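Local coordinates for phosphoribosylformylglycinamidine synthase 2 (Thermus thermophilus, PDB 3VIU), which belongs to the AIR synthase related (PurM-like) family and binds adenosine-5'-diphosphate and a magnesium ion, at residues A[266-271]-A[307-312]; A[377-382]-A[454-459]; A[393-398]-A[709-714]. One frame throughout, in Å; residues are numbered along the deposited sequence.

Interaction 1: residues A[266-271]-A[307-312]; sequences TSSLSE and RMVLVP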
ATOM      1  N   THR A 266     -14.156  12.438 -17.691  1.00 19.26           N
ATOM      2  CA  THR A 266     -13.159  12.479 -18.745  1.00 19.23           C
ATOM      3  C   THR A 266     -12.217  11.272 -18.696  1.00 20.91           C
ATOM      4  O   THR A 266     -12.081  10.557 -19.688  1.00 21.73           O
ATOM      5  CB  THR A 266     -12.337  13.774 -18.670  1.00 19.52           C
ATOM      6  OG1 THR A 266     -13.208  14.901 -18.833  1.00 17.08           O
ATOM      7  CG2 THR A 266     -11.278  13.797 -19.759  1.00 17.27           C
ATOM      8  N   SER A 267     -11.582  11.028 -17.551  1.00 21.30           N
ATOM      9  CA  SER A 267     -10.652   9.902 -17.426  1.00 21.06           C
ATOM     10  C   SER A 267     -11.345   8.537 -17.444  1.00 21.27           C
ATOM     11  O   SER A 267     -10.799   7.564 -17.957  1.00 21.92           O
ATOM     12  CB  SER A 267      -9.825  10.034 -16.144  1.00 22.42           C
ATOM     13  OG  SER A 267     -10.657  10.009 -14.995  1.00 29.42           O
ATOM     14  N   SER A 268     -12.546   8.462 -16.886  1.00 20.31           N
ATOM     15  CA  SER A 268     -13.274   7.205 -16.863  1.00 20.66           C
ATOM     16  C   SER A 268     -13.574   6.691 -18.258  1.00 19.70           C
ATOM     17  O   SER A 268     -13.170   5.587 -18.617  1.00 19.12           O
ATOM     18  CB  SER A 268     -14.593   7.362 -16.101  1.00 22.80           C
ATOM     19  OG  SER A 268     -14.377   7.399 -14.705  1.00 27.46           O
ATOM     20  N   LEU A 269     -14.278   7.505 -19.041  1.00 19.38           N
ATOM     21  CA  LEU A 269     -14.678   7.130 -20.400  1.00 19.46           C
ATOM     22  C   LEU A 269     -13.549   7.035 -21.424  1.00 19.83           C
ATOM     23  O   LEU A 269     -13.460   6.056 -22.160  1.00 17.45           O
ATOM     24  CB  LEU A 269     -15.755   8.094 -20.901  1.00 17.87           C
ATOM     25  CG  LEU A 269     -16.925   8.252 -19.919  1.00 18.80           C
ATOM     26  CD1 LEU A 269     -17.948   9.214 -20.489  1.00 18.59           C
ATOM     27  CD2 LEU A 269     -17.556   6.900 -19.633  1.00 17.39           C
ATOM     28  N   SER A 270     -12.690   8.046 -21.476  1.00 22.85           N
ATOM     29  CA  SER A 270     -11.590   8.035 -22.431  1.00 26.00           C
ATOM     30  C   SER A 270     -10.697   6.825 -22.171  1.00 26.73           C
ATOM     31  O   SER A 270     -10.219   6.177 -23.104  1.00 25.80           O
ATOM     32  CB  SER A 270     -10.769   9.322 -22.323  1.00 26.53           C
ATOM     33  OG  SER A 270     -10.071   9.374 -21.093  1.00 30.61           O
ATOM     34  N   GLU A 271     -10.477   6.525 -20.897  1.00 28.58           N
ATOM     35  CA  GLU A 271      -9.658   5.384 -20.520  1.00 30.53           C
ATOM     36  C   GLU A 271     -10.382   4.134 -21.010  1.00 30.45           C
ATOM     37  O   GLU A 271      -9.814   3.310 -21.729  1.00 30.41           O
ATOM     38  CB  GLU A 271      -9.513   5.334 -19.002  1.00 33.28           C
ATOM     39  CG  GLU A 271      -8.190   4.795 -18.495  1.00 39.86           C
ATOM     40  CD  GLU A 271      -8.034   5.002 -16.992  1.00 43.71           C
ATOM     41  OE1 GLU A 271      -8.458   4.120 -16.207  1.00 44.21           O
ATOM     42  OE2 GLU A 271      -7.504   6.065 -16.599  1.00 44.90           O
ATOM     43  N   ARG A 307     -19.082   7.715  -7.589  1.00 24.18           N
ATOM     44  CA  ARG A 307     -19.673   7.698  -8.924  1.00 24.50           C
ATOM     45  C   ARG A 307     -19.092   6.484  -9.642  1.00 25.56           C
ATOM     46  O   ARG A 307     -17.916   6.152  -9.468  1.00 22.73           O
ATOM     47  CB  ARG A 307     -19.360   8.984  -9.686  1.00 21.27           C
ATOM     48  CG  ARG A 307     -20.211  10.167  -9.262  1.00 19.87           C
ATOM     49  CD  ARG A 307     -19.922  11.351 -10.150  1.00 18.64           C
ATOM     50  NE  ARG A 307     -18.503  11.693 -10.115  1.00 17.20           N
ATOM     51  CZ  ARG A 307     -17.913  12.526 -10.968  1.00 16.46           C
ATOM     52  NH1 ARG A 307     -18.618  13.107 -11.931  1.00 13.20           N
ATOM     53  NH2 ARG A 307     -16.615  12.767 -10.859  1.00 14.06           N
HETATM   54  N   MSE A 308     -19.917   5.827 -10.449  1.00 27.94           N
HETATM   55  CA  MSE A 308     -19.491   4.617 -11.135  1.00 30.95           C
HETATM   56  C   MSE A 308     -20.000   4.526 -12.577  1.00 30.19           C
HETATM   57  O   MSE A 308     -21.141   4.881 -12.875  1.00 29.00           O
HETATM   58  CB  MSE A 308     -19.998   3.406 -10.337  1.00 37.03           C
HETATM   59  CG  MSE A 308     -19.229   2.118 -10.549  1.00 47.23           C
HETATM   60 SE   MSE A 308     -17.541   2.118  -9.574  1.00 63.85          SE
HETATM   61  CE  MSE A 308     -18.095   1.145  -7.984  1.00 57.45           C
ATOM     62  N   VAL A 309     -19.141   4.037 -13.465  1.00 28.91           N
ATOM     63  CA  VAL A 309     -19.483   3.847 -14.870  1.00 28.63           C
ATOM     64  C   VAL A 309     -19.665   2.342 -15.118  1.00 27.83           C
ATOM     65  O   VAL A 309     -18.822   1.543 -14.707  1.00 26.51           O
ATOM     66  CB  VAL A 309     -18.354   4.374 -15.789  1.00 29.98           C
ATOM     67  CG1 VAL A 309     -18.570   3.902 -17.211  1.00 30.80           C
ATOM     68  CG2 VAL A 309     -18.325   5.892 -15.750  1.00 30.65           C
ATOM     69  N   LEU A 310     -20.762   1.953 -15.766  1.00 25.60           N
ATOM     70  CA  LEU A 310     -20.995   0.538 -16.055  1.00 23.54           C
ATOM     71  C   LEU A 310     -21.468   0.305 -17.489  1.00 22.93           C
ATOM     72  O   LEU A 310     -22.267   1.072 -18.026  1.00 21.88           O
ATOM     73  CB  LEU A 310     -22.006  -0.062 -15.072  1.00 23.60           C
ATOM     74  CG  LEU A 310     -21.672   0.075 -13.584  1.00 23.67           C
ATOM     75  CD1 LEU A 310     -22.185   1.408 -13.087  1.00 22.13           C
ATOM     76  CD2 LEU A 310     -22.307  -1.044 -12.795  1.00 23.73           C
ATOM     77  N   VAL A 311     -20.964  -0.763 -18.100  1.00 22.46           N
ATOM     78  CA  VAL A 311     -21.305  -1.117 -19.474  1.00 21.80           C
ATOM     79  C   VAL A 311     -22.027  -2.450 -19.466  1.00 21.64           C
ATOM     80  O   VAL A 311     -21.403  -3.504 -19.321  1.00 21.93           O
ATOM     81  CB  VAL A 311     -20.033  -1.268 -20.348  1.00 23.64           C
ATOM     82  CG1 VAL A 311     -20.416  -1.565 -21.792  1.00 21.69           C
ATOM     83  CG2 VAL A 311     -19.186  -0.006 -20.261  1.00 23.81           C
ATOM     84  N   PRO A 312     -23.357  -2.425 -19.617  1.00 22.16           N
ATOM     85  CA  PRO A 312     -24.112  -3.680 -19.618  1.00 22.35           C
ATOM     86  C   PRO A 312     -23.870  -4.480 -20.890  1.00 24.03           C
ATOM     87  O   PRO A 312     -23.667  -3.908 -21.966  1.00 22.83           O
ATOM     88  CB  PRO A 312     -25.562  -3.215 -19.507  1.00 21.73           C
ATOM     89  CG  PRO A 312     -25.546  -1.908 -20.270  1.00 24.27           C
ATOM     90  CD  PRO A 312     -24.247  -1.260 -19.795  1.00 22.48           C
TER
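The two methyls of V309 meet S268 and L269, and these three buried residues make up the contact between helix segment 266-271 and strand 307-312. The backbones stay well apart: CA of S268 and CA of V309, the nearest pair, are separated by 7.3 Å. On the packed side, CG1 of V309 lies 4.0 Å from CD2 of L269, while CG2 of V309 lies 4.0 Å from CB of S268. CD2 of L269 also comes within 4.1 Å of V309 CG2, so this one leucine methyl sits against both branches of the valine. The valine can offer both because CG1 is trans to its backbone N (chi1 167°) and CG2 is trans to its carbonyl carbon, the fork being directed at the helix. Even so the contact is loose, burying only 93 Å² over both segments. The far face of the helix is packed too, T266 and S270 resting on M37 of helix 28-37; E271 alone, at the end of the segment, is partly exposed. S270 OG donates to T266 O at 2.7 Å, on the opposite face of the carbonyl plane from S270 N. The hydroxyl of S268 is engaged elsewhere, with D259 O, at the end of the neighbouring strand 254-259. Helix 264-275 thus packs on the seven-stranded mixed sheet, over strand 307-312 and next to the edge strand 254-259, and V309 also touches I197 and Q258 on the flanking strands. Between the segments the chemistry is dispersive: a few methyl contacts at van der Waals distance join helix to strand, while polar bonding of S268 passes to D259, a residue of the ADP pocket.

Interaction 2: residues A[377-382]-A[454-459]; sequences RRLRET and SRLHPR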
ATOM      1  N   ARG A 377      24.860  11.237   0.316  1.00 20.29           N
ATOM      2  CA  ARG A 377      26.067  10.423   0.304  1.00 20.95           C
ATOM      3  C   ARG A 377      26.894  10.720   1.556  1.00 21.85           C
ATOM      4  O   ARG A 377      27.314   9.809   2.274  1.00 22.63           O
ATOM      5  CB  ARG A 377      26.887  10.717  -0.959  1.00 21.24           C
ATOM      6  CG  ARG A 377      28.088   9.790  -1.176  1.00 25.14           C
ATOM      7  CD  ARG A 377      28.801  10.103  -2.487  1.00 28.61           C
ATOM      8  NE  ARG A 377      29.878   9.161  -2.782  1.00 32.40           N
ATOM      9  CZ  ARG A 377      30.583   9.150  -3.915  1.00 34.44           C
ATOM     10  NH1 ARG A 377      30.324  10.035  -4.871  1.00 33.64           N
ATOM     11  NH2 ARG A 377      31.554   8.258  -4.094  1.00 32.66           N
ATOM     12  N   ARG A 378      27.117  12.003   1.820  1.00 21.52           N
ATOM     13  CA  ARG A 378      27.892  12.429   2.981  1.00 22.27           C
ATOM     14  C   ARG A 378      27.378  11.745   4.253  1.00 21.02           C
ATOM     15  O   ARG A 378      28.155  11.179   5.023  1.00 19.90           O
ATOM     16  CB  ARG A 378      27.797  13.946   3.125  1.00 25.31           C
ATOM     17  CG  ARG A 378      28.740  14.562   4.131  1.00 30.47           C
ATOM     18  CD  ARG A 378      28.453  16.053   4.258  1.00 36.41           C
ATOM     19  NE  ARG A 378      29.505  16.772   4.973  1.00 41.51           N
ATOM     20  CZ  ARG A 378      29.957  16.440   6.180  1.00 42.71           C
ATOM     21  NH1 ARG A 378      29.450  15.390   6.818  1.00 42.06           N
ATOM     22  NH2 ARG A 378      30.913  17.162   6.752  1.00 42.00           N
ATOM     23  N   LEU A 379      26.065  11.795   4.467  1.00 18.34           N
ATOM     24  CA  LEU A 379      25.471  11.168   5.640  1.00 16.03           C
ATOM     25  C   LEU A 379      25.685   9.656   5.636  1.00 14.32           C
ATOM     26  O   LEU A 379      26.107   9.087   6.640  1.00 14.60           O
ATOM     27  CB  LEU A 379      23.972  11.492   5.722  1.00 14.01           C
ATOM     28  CG  LEU A 379      23.653  12.932   6.137  1.00 14.13           C
ATOM     29  CD1 LEU A 379      22.156  13.206   6.050  1.00 10.36           C
ATOM     30  CD2 LEU A 379      24.176  13.150   7.558  1.00 12.45           C
ATOM     31  N   ARG A 380      25.409   9.014   4.502  1.00 12.44           N
ATOM     32  CA  ARG A 380      25.571   7.566   4.375  1.00 13.39           C
ATOM     33  C   ARG A 380      27.001   7.085   4.637  1.00 15.31           C
ATOM     34  O   ARG A 380      27.202   6.040   5.247  1.00 15.77           O
ATOM     35  CB  ARG A 380      25.124   7.105   2.980  1.00 14.07           C
ATOM     36  CG  ARG A 380      25.279   5.606   2.735  1.00 14.45           C
ATOM     37  CD  ARG A 380      24.711   5.178   1.379  1.00 13.24           C
ATOM     38  NE  ARG A 380      25.469   5.693   0.244  1.00 11.61           N
ATOM     39  CZ  ARG A 380      25.004   6.593  -0.619  1.00 13.19           C
ATOM     40  NH1 ARG A 380      23.781   7.085  -0.475  1.00 15.02           N
ATOM     41  NH2 ARG A 380      25.755   6.998  -1.632  1.00 10.57           N
ATOM     42  N   GLU A 381      27.985   7.851   4.166  1.00 16.50           N
ATOM     43  CA  GLU A 381      29.385   7.498   4.343  1.00 17.49           C
ATOM     44  C   GLU A 381      29.957   7.942   5.696  1.00 18.10           C
ATOM     45  O   GLU A 381      31.122   7.690   5.995  1.00 17.49           O
ATOM     46  CB  GLU A 381      30.221   8.092   3.203  1.00 18.28           C
ATOM     47  CG  GLU A 381      29.824   7.587   1.815  1.00 20.14           C
ATOM     48  CD  GLU A 381      30.744   8.087   0.705  1.00 20.51           C
ATOM     49  OE1 GLU A 381      30.566   7.653  -0.453  1.00 19.84           O
ATOM     50  OE2 GLU A 381      31.641   8.912   0.985  1.00 20.38           O
ATOM     51  N   THR A 382      29.154   8.609   6.517  1.00 18.37           N
ATOM     52  CA  THR A 382      29.658   9.020   7.822  1.00 20.47           C
ATOM     53  C   THR A 382      29.876   7.762   8.664  1.00 20.98           C
ATOM     54  O   THR A 382      28.970   6.951   8.831  1.00 21.06           O
ATOM     55  CB  THR A 382      28.670   9.930   8.564  1.00 19.13           C
ATOM     56  OG1 THR A 382      28.377  11.070   7.755  1.00 22.53           O
ATOM     57  CG2 THR A 382      29.276  10.404   9.881  1.00 18.49           C
ATOM     58  N   SER A 454      15.677   4.269   3.394  1.00 12.51           N
ATOM     59  CA  SER A 454      15.332   4.882   2.121  1.00 12.60           C
ATOM     60  C   SER A 454      15.943   6.270   1.875  1.00 13.64           C
ATOM     61  O   SER A 454      16.392   6.566   0.768  1.00 12.05           O
ATOM     62  CB  SER A 454      13.803   4.913   1.987  1.00 13.55           C
ATOM     63  OG  SER A 454      13.241   3.599   2.097  1.00 10.04           O
ATOM     64  N   ARG A 455      15.976   7.114   2.901  1.00 14.30           N
ATOM     65  CA  ARG A 455      16.554   8.443   2.759  1.00 15.09           C
ATOM     66  C   ARG A 455      18.056   8.346   2.484  1.00 15.69           C
ATOM     67  O   ARG A 455      18.579   9.035   1.615  1.00 15.87           O
ATOM     68  CB  ARG A 455      16.278   9.267   4.030  1.00 19.54           C
ATOM     69  CG  ARG A 455      17.248  10.425   4.321  1.00 22.54           C
ATOM     70  CD  ARG A 455      17.348  11.443   3.197  1.00 25.49           C
ATOM     71  NE  ARG A 455      16.123  12.211   2.988  1.00 28.59           N
ATOM     72  CZ  ARG A 455      15.573  13.013   3.895  1.00 30.19           C
ATOM     73  NH1 ARG A 455      14.461  13.677   3.607  1.00 29.56           N
ATOM     74  NH2 ARG A 455      16.124  13.146   5.093  1.00 29.95           N
ATOM     75  N   LEU A 456      18.739   7.468   3.208  1.00 14.42           N
ATOM     76  CA  LEU A 456      20.180   7.287   3.060  1.00 14.99           C
ATOM     77  C   LEU A 456      20.628   6.426   1.874  1.00 15.73           C
ATOM     78  O   LEU A 456      21.758   6.549   1.395  1.00 14.50           O
ATOM     79  CB  LEU A 456      20.746   6.702   4.353  1.00 14.26           C
ATOM     80  CG  LEU A 456      20.612   7.636   5.556  1.00 16.12           C
ATOM     81  CD1 LEU A 456      20.847   6.863   6.840  1.00 15.37           C
ATOM     82  CD2 LEU A 456      21.602   8.787   5.416  1.00 13.57           C
ATOM     83  N   HIS A 457      19.750   5.549   1.403  1.00 15.78           N
ATOM     84  CA  HIS A 457      20.089   4.679   0.282  1.00 15.42           C
ATOM     85  C   HIS A 457      18.781   4.225  -0.357  1.00 14.36           C
ATOM     86  O   HIS A 457      18.357   3.085  -0.197  1.00 13.79           O
ATOM     87  CB  HIS A 457      20.889   3.458   0.782  1.00 15.78           C
ATOM     88  CG  HIS A 457      21.632   2.731  -0.297  1.00 14.38           C
ATOM     89  ND1 HIS A 457      21.073   2.437  -1.521  1.00 14.86           N
ATOM     90  CD2 HIS A 457      22.886   2.225  -0.328  1.00 14.85           C
ATOM     91  CE1 HIS A 457      21.951   1.784  -2.260  1.00 13.32           C
ATOM     92  NE2 HIS A 457      23.059   1.642  -1.558  1.00 13.35           N
ATOM     93  N   PRO A 458      18.136   5.118  -1.113  1.00 14.10           N
ATOM     94  CA  PRO A 458      16.865   4.796  -1.770  1.00 13.86           C
ATOM     95  C   PRO A 458      16.761   3.407  -2.413  1.00 14.60           C
ATOM     96  O   PRO A 458      15.767   2.704  -2.224  1.00 14.40           O
ATOM     97  CB  PRO A 458      16.683   5.946  -2.763  1.00 15.34           C
ATOM     98  CG  PRO A 458      18.098   6.490  -2.965  1.00 16.98           C
ATOM     99  CD  PRO A 458      18.675   6.405  -1.585  1.00 14.31           C
ATOM    100  N   ARG A 459      17.777   2.999  -3.156  1.00 14.47           N
ATOM    101  CA  ARG A 459      17.746   1.686  -3.797  1.00 13.23           C
ATOM    102  C   ARG A 459      17.666   0.557  -2.755  1.00 13.67           C
ATOM    103  O   ARG A 459      16.828  -0.339  -2.866  1.00 12.34           O
ATOM    104  CB  ARG A 459      18.991   1.513  -4.658  1.00 16.27           C
ATOM    105  CG  ARG A 459      19.009   0.292  -5.544  1.00 17.71           C
ATOM    106  CD  ARG A 459      20.421   0.092  -6.056  1.00 23.36           C
ATOM    107  NE  ARG A 459      20.456  -0.542  -7.365  1.00 26.19           N
ATOM    108  CZ  ARG A 459      20.598   0.118  -8.507  1.00 27.54           C
ATOM    109  NH1 ARG A 459      20.722   1.436  -8.507  1.00 27.70           N
ATOM    110  NH2 ARG A 459      20.610  -0.545  -9.654  1.00 31.93           N
TER
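Helix 374-380 brings R380 to the break between helices 451-456 and 458-475, with CA of R380 and CA of L456 5.6 Å apart. At this break H457 leaves helical geometry after the first helix and occupies the N-cap position of the second. R380 reaches across with a chain that runs trans from the backbone N and then bends at chi3 (68°), turning the guanidinium back toward the carbonyl of L456. NH1 of R380 donates to L456 O at 2.8 Å, and the N-H...O angle of 162° shows a nearly straight bond. The oxygen lies at the guanidinium edge, essentially in its plane. CD of R380 adds a 3.3 Å approach to the same L456 O, so the arginine both bonds to and packs on the peptide. One face of the guanidinium is laid over CA of R377, toward the rim of the group, and NH2 forms a salt bridge with E372. The carbonyl ends a helix, which would probably make it a favourable partner for a positive charge. Beside the polar link, CD2 of L456 meets CB of L379 at 3.6 Å in an apolar contact. CD2 of H457 stands 3.9 Å from CD of R380, in an oblique crossing. On the exposed side of helix 374-380, NE of R377 pairs with OE1 of E381 at 2.9 Å, an ion pair within the segment. The contact joins the C-terminal end of helix 374-380 to the break before helix 458-475, whose P458 and R459 pack against helix 495-515; the 589-590 loop completes it, G589 bonding to the backbone of L379 and H590 meeting the H457 ring at about 90°.

Interaction 3: residues A[393-398]-A[709-714]; sequences EVLRRL and EELLSA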
ATOM      1  N   GLU A 393      18.046   0.076  29.935  1.00 25.17           N
ATOM      2  CA  GLU A 393      17.222   1.229  29.618  1.00 25.63           C
ATOM      3  C   GLU A 393      16.995   1.477  28.130  1.00 22.60           C
ATOM      4  O   GLU A 393      15.977   2.053  27.747  1.00 22.65           O
ATOM      5  CB  GLU A 393      17.802   2.475  30.294  1.00 30.56           C
ATOM      6  CG  GLU A 393      16.754   3.249  31.082  1.00 38.99           C
ATOM      7  CD  GLU A 393      16.442   4.593  30.460  1.00 44.00           C
ATOM      8  OE1 GLU A 393      15.309   5.089  30.644  1.00 45.47           O
ATOM      9  OE2 GLU A 393      17.343   5.159  29.797  1.00 48.20           O
ATOM     10  N   VAL A 394      17.925   1.044  27.287  1.00 19.47           N
ATOM     11  CA  VAL A 394      17.751   1.231  25.855  1.00 18.29           C
ATOM     12  C   VAL A 394      16.519   0.496  25.323  1.00 17.07           C
ATOM     13  O   VAL A 394      15.785   1.034  24.494  1.00 16.03           O
ATOM     14  CB  VAL A 394      18.998   0.778  25.074  1.00 18.82           C
ATOM     15  CG1 VAL A 394      18.664   0.588  23.595  1.00 18.39           C
ATOM     16  CG2 VAL A 394      20.093   1.830  25.223  1.00 20.93           C
ATOM     17  N   LEU A 395      16.290  -0.725  25.794  1.00 16.64           N
ATOM     18  CA  LEU A 395      15.132  -1.487  25.336  1.00 16.53           C
ATOM     19  C   LEU A 395      13.839  -0.784  25.744  1.00 17.77           C
ATOM     20  O   LEU A 395      12.895  -0.714  24.956  1.00 16.66           O
ATOM     21  CB  LEU A 395      15.154  -2.909  25.904  1.00 14.88           C
ATOM     22  CG  LEU A 395      13.892  -3.746  25.664  1.00 15.08           C
ATOM     23  CD1 LEU A 395      13.629  -3.889  24.168  1.00 15.67           C
ATOM     24  CD2 LEU A 395      14.051  -5.109  26.314  1.00 14.38           C
ATOM     25  N   ARG A 396      13.799  -0.263  26.971  1.00 18.50           N
ATOM     26  CA  ARG A 396      12.613   0.443  27.447  1.00 19.91           C
ATOM     27  C   ARG A 396      12.417   1.730  26.657  1.00 18.79           C
ATOM     28  O   ARG A 396      11.288   2.107  26.344  1.00 19.91           O
ATOM     29  CB  ARG A 396      12.721   0.772  28.947  1.00 22.08           C
ATOM     30  CG  ARG A 396      12.631  -0.440  29.888  1.00 25.65           C
ATOM     31  CD  ARG A 396      12.321  -0.018  31.331  1.00 28.20           C
ATOM     32  NE  ARG A 396      13.435   0.675  31.972  1.00 29.65           N
ATOM     33  CZ  ARG A 396      14.388   0.068  32.675  1.00 31.29           C
ATOM     34  NH1 ARG A 396      14.363  -1.249  32.837  1.00 31.81           N
ATOM     35  NH2 ARG A 396      15.380   0.776  33.201  1.00 31.79           N
ATOM     36  N   ARG A 397      13.515   2.399  26.320  1.00 18.10           N
ATOM     37  CA  ARG A 397      13.420   3.644  25.565  1.00 17.68           C
ATOM     38  C   ARG A 397      12.970   3.405  24.123  1.00 16.87           C
ATOM     39  O   ARG A 397      12.260   4.234  23.544  1.00 14.27           O
ATOM     40  CB  ARG A 397      14.758   4.396  25.597  1.00 18.58           C
ATOM     41  CG  ARG A 397      15.077   4.998  26.966  1.00 23.00           C
ATOM     42  CD  ARG A 397      16.529   5.449  27.075  1.00 26.67           C
ATOM     43  NE  ARG A 397      16.870   6.575  26.204  1.00 29.67           N
ATOM     44  CZ  ARG A 397      18.119   6.985  25.968  1.00 30.84           C
ATOM     45  NH1 ARG A 397      19.149   6.361  26.533  1.00 26.86           N
ATOM     46  NH2 ARG A 397      18.340   8.024  25.168  1.00 32.19           N
ATOM     47  N   LEU A 398      13.376   2.270  23.550  1.00 15.71           N
ATOM     48  CA  LEU A 398      12.993   1.926  22.178  1.00 14.74           C
ATOM     49  C   LEU A 398      11.515   1.553  22.110  1.00 14.80           C
ATOM     50  O   LEU A 398      10.806   1.942  21.175  1.00 13.98           O
ATOM     51  CB  LEU A 398      13.834   0.759  21.652  1.00 11.70           C
ATOM     52  CG  LEU A 398      15.235   1.117  21.162  1.00 14.62           C
ATOM     53  CD1 LEU A 398      15.999  -0.156  20.829  1.00 17.23           C
ATOM     54  CD2 LEU A 398      15.144   2.034  19.942  1.00 14.39           C
ATOM     55  N   GLU A 709       5.732  -6.705  32.649  1.00 18.35           N
ATOM     56  CA  GLU A 709       4.949  -5.519  32.984  1.00 20.50           C
ATOM     57  C   GLU A 709       5.591  -4.224  32.489  1.00 16.66           C
ATOM     58  O   GLU A 709       4.945  -3.437  31.805  1.00 16.22           O
ATOM     59  CB  GLU A 709       4.741  -5.426  34.498  1.00 25.13           C
ATOM     60  CG  GLU A 709       3.353  -5.822  34.973  1.00 34.41           C
ATOM     61  CD  GLU A 709       3.157  -5.546  36.460  1.00 40.88           C
ATOM     62  OE1 GLU A 709       3.879  -6.164  37.279  1.00 43.92           O
ATOM     63  OE2 GLU A 709       2.291  -4.709  36.810  1.00 41.88           O
ATOM     64  N   GLU A 710       6.856  -4.008  32.840  1.00 15.32           N
ATOM     65  CA  GLU A 710       7.552  -2.788  32.438  1.00 16.29           C
ATOM     66  C   GLU A 710       7.748  -2.666  30.937  1.00 15.86           C
ATOM     67  O   GLU A 710       7.756  -1.559  30.405  1.00 15.87           O
ATOM     68  CB  GLU A 710       8.903  -2.662  33.158  1.00 17.65           C
ATOM     69  CG  GLU A 710       9.933  -3.736  32.846  1.00 21.68           C
ATOM     70  CD  GLU A 710      11.184  -3.605  33.710  1.00 23.82           C
ATOM     71  OE1 GLU A 710      11.904  -2.583  33.588  1.00 25.42           O
ATOM     72  OE2 GLU A 710      11.446  -4.526  34.512  1.00 24.65           O
ATOM     73  N   LEU A 711       7.902  -3.800  30.256  1.00 16.01           N
ATOM     74  CA  LEU A 711       8.070  -3.798  28.808  1.00 16.00           C
ATOM     75  C   LEU A 711       6.736  -3.382  28.201  1.00 17.71           C
ATOM     76  O   LEU A 711       6.662  -2.533  27.309  1.00 17.13           O
ATOM     77  CB  LEU A 711       8.452  -5.197  28.313  1.00 13.30           C
ATOM     78  CG  LEU A 711       9.839  -5.741  28.689  1.00 13.69           C
ATOM     79  CD1 LEU A 711       9.995  -7.160  28.168  1.00 12.58           C
ATOM     80  CD2 LEU A 711      10.934  -4.844  28.111  1.00 11.86           C
ATOM     81  N   LEU A 712       5.679  -3.985  28.727  1.00 19.96           N
ATOM     82  CA  LEU A 712       4.324  -3.725  28.279  1.00 20.70           C
ATOM     83  C   LEU A 712       3.885  -2.269  28.472  1.00 21.19           C
ATOM     84  O   LEU A 712       3.400  -1.644  27.530  1.00 22.00           O
ATOM     85  CB  LEU A 712       3.356  -4.668  29.004  1.00 18.76           C
ATOM     86  CG  LEU A 712       1.933  -4.745  28.449  1.00 21.63           C
ATOM     87  CD1 LEU A 712       1.958  -5.288  27.016  1.00 19.75           C
ATOM     88  CD2 LEU A 712       1.093  -5.643  29.345  1.00 21.26           C
ATOM     89  N   SER A 713       4.054  -1.713  29.669  1.00 20.77           N
ATOM     90  CA  SER A 713       3.613  -0.335  29.886  1.00 20.74           C
ATOM     91  C   SER A 713       4.407   0.656  29.051  1.00 19.88           C
ATOM     92  O   SER A 713       3.853   1.623  28.522  1.00 19.46           O
ATOM     93  CB  SER A 713       3.699   0.045  31.368  1.00 21.69           C
ATOM     94  OG  SER A 713       5.031  -0.001  31.840  1.00 28.83           O
ATOM     95  N   ALA A 714       5.702   0.408  28.915  1.00 20.17           N
ATOM     96  CA  ALA A 714       6.554   1.294  28.125  1.00 19.61           C
ATOM     97  C   ALA A 714       6.119   1.304  26.655  1.00 17.50           C
ATOM     98  O   ALA A 714       6.106   2.342  26.006  1.00 16.59           O
ATOM     99  CB  ALA A 714       8.013   0.854  28.243  1.00 18.87           C
TER
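The guanidinium of R396 and the carboxylate of E710 have planes only 21° apart, and OE1 of E710 approaches the guanidinium obliquely. One guanidinium face lies over CA of E393, which is 3.9 Å above the plane and offset toward the rim. The motif is a pair of roughly parallel helices, 391-399 and 708-723, packed side by side on one face of a mixed sheet, with segment axes 9.3 Å apart and at 34°. The second helix directly follows strand 702-707, an outermost strand of the seven-stranded mixed sheet of the second AIR synthase related C-terminal domain. Between the helices, NH1 of R396 and OE1 of E710 form a salt bridge at 2.9 Å. Its hydrogen bond is weak, since the N-H...O angle is only 123°, so electrostatic attraction probably matters more than directed bonding. E710 enters with CG between its backbone N and carbonyl carbon and then runs extended toward the arginine. Its other oxygen, OE2, accepts from the backbone N of S707, just before the helix, which helps to fix the carboxylate. On the buried side of the interface, CD2 of L395 touches CD2 of L711 at 3.6 Å, the two side chains crossing at about a right angle. Both leucines also rest on W706 and L695 of the sheet, so the apolar layer runs from the helix pair down to the strands, while the ion pair occupies the partly exposed margin. Where the backbones are nearest, the methyl of A714 completes the contact, its CB resting 4.0 Å from the carbonyl O of R396.

Interactions 1, 2 and 3 touch nowhere. Interaction 1 lies across the chain's centre from the others, its own centre 44 Å from interaction 2 and 53 Å from interaction 3. In interaction 1 the side chain of S268 is about 8 Å from the bound ADP, and its OG bonds to D259 of the pocket. Interactions 2 and 3 have centres 30 Å apart and nearest atoms about 15 Å apart; helices 374-380 and 391-399 follow each other in sequence and dock on different partners. Neither is placed at the magnesium site: helix 458-475 carries N472 further along, and D620 is on strand 618-620, the edge opposite 702-707 in their sheet.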